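Local coordinates for protein dimethyl-sulfide monooxygenase (Hyphomicrobium sulfonivorans, PDB 6AK1) that oxidises dimethyl sulfide to methanethiol and formaldehyde with NADH and oxygen, as the FMN-dependent large subunit of a two-component monooxygenase, at residues A254-I257 with T258-R262. Sequence-based numbering, arbitrary orientation.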
# COMPACT_ATOMS: atom_id res chain seq x y z
N ALA A 254 13.59 4.16 13.60
CA ALA A 254 12.45 4.88 13.06
C ALA A 254 12.61 6.39 13.23
O ALA A 254 12.17 7.15 12.36
CB ALA A 254 11.15 4.42 13.73
N ARG A 255 13.22 6.83 14.33
CA ARG A 255 13.44 8.26 14.54
C ARG A 255 14.17 8.88 13.34
O ARG A 255 13.79 9.96 12.86
CB ARG A 255 14.21 8.49 15.84
CG ARG A 255 13.38 8.14 17.10
CD ARG A 255 14.11 8.24 18.47
NE ARG A 255 14.62 9.58 18.80
CZ ARG A 255 13.89 10.60 19.28
NH1 ARG A 255 12.58 10.49 19.51
NH2 ARG A 255 14.49 11.76 19.52
N GLN A 256 15.18 8.18 12.82
CA GLN A 256 15.97 8.70 11.71
C GLN A 256 15.23 8.57 10.39
O GLN A 256 15.23 9.50 9.58
CB GLN A 256 17.33 7.99 11.63
CG GLN A 256 18.34 8.74 10.76
CD GLN A 256 18.60 10.15 11.29
OE1 GLN A 256 19.15 10.32 12.39
NE2 GLN A 256 18.16 11.16 10.53
N ILE A 257 14.58 7.42 10.16
CA ILE A 257 13.84 7.22 8.91
C ILE A 257 12.79 8.31 8.73
O ILE A 257 12.70 8.93 7.66
CB ILE A 257 13.22 5.81 8.87
CG1 ILE A 257 14.30 4.75 8.66
CG2 ILE A 257 12.20 5.70 7.75
CD1 ILE A 257 13.77 3.31 8.61
N THR A 258 12.00 8.58 9.77
CA THR A 258 10.89 9.52 9.61
C THR A 258 11.35 10.97 9.60
O THR A 258 10.73 11.81 8.93
CB THR A 258 9.84 9.32 10.71
OG1 THR A 258 10.40 9.61 12.00
CG2 THR A 258 9.31 7.89 10.67
N THR A 259 12.40 11.29 10.36
CA THR A 259 13.02 12.61 10.25
C THR A 259 13.57 12.84 8.85
O THR A 259 13.38 13.91 8.26
CB THR A 259 14.13 12.76 11.30
OG1 THR A 259 13.56 12.66 12.62
CG2 THR A 259 14.85 14.09 11.16
N ASP A 260 14.25 11.83 8.28
CA ASP A 260 14.77 11.95 6.91
C ASP A 260 13.66 12.13 5.89
O ASP A 260 13.77 12.97 4.98
CB ASP A 260 15.62 10.73 6.55
CG ASP A 260 17.00 10.76 7.21
OD1 ASP A 260 17.38 11.83 7.76
OD2 ASP A 260 17.72 9.73 7.17
N ILE A 261 12.58 11.34 5.99
CA ILE A 261 11.48 11.45 5.03
C ILE A 261 10.88 12.84 5.06
O ILE A 261 10.62 13.44 4.01
CB ILE A 261 10.42 10.36 5.29
CG1 ILE A 261 10.88 9.01 4.74
CG2 ILE A 261 9.05 10.76 4.72
CD1 ILE A 261 10.14 7.82 5.34
N ARG A 262 10.68 13.40 6.26
CA ARG A 262 10.08 14.73 6.35
C ARG A 262 11.06 15.83 5.93
O ARG A 262 10.63 16.89 5.46
CB ARG A 262 9.54 14.97 7.77
CG ARG A 262 8.48 13.94 8.21
CD ARG A 262 7.72 14.34 9.48
NE ARG A 262 7.09 13.19 10.11
CZ ARG A 262 5.91 12.67 9.76
NH1 ARG A 262 5.22 13.20 8.75
NH2 ARG A 262 5.44 11.61 10.39
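The amide of Gln-256 and the carboxylate of Asp-260 meet one helical turn apart, with their planes 40° from each other. NE2 of Gln-256 donates to OD1 of Asp-260 over 3.0 Å, the acceptor lying nearly in the amide plane, whereas the nitrogen comes to the carboxylate from above its plane. The bond is bent, with an N-H...O angle of 141°. Gln-256 reaches it because CG stands anti to the backbone N (chi1 -164°) and the chain then bends at chi2, turning the amide along the helix; beneath this bridge the N of Asp-260 bonds the O of Gln-256 at 2.8 Å.

Beside it, the carbonyl oxygen of Arg-255 is gripped twice from opposite faces of its plane, by Thr-259 OG1 at 2.7 Å and by Thr-259 N at 3.2 Å. The hydroxyl thus turns back onto the helix's own backbone, as threonines often do in helices. On the inner side, Thr-258 OG1 bonds the O of Gly-389, and CD1 of Ile-261 packs 3.8 Å from CG2 of Ile-257, the two side chains lying alongside and pointing the same way.

These residues lie on helix 251-267, the connection between strands 243-246 and 276-284 in a beta-alpha-beta unit of the TIM barrel. The polar bridge lies on the outer side of the helix, while Ile-257 and Ile-261 rest on Ile-246 of strand 243-246 and Thr-258 and Ile-261 touch Ile-277 of strand 276-284.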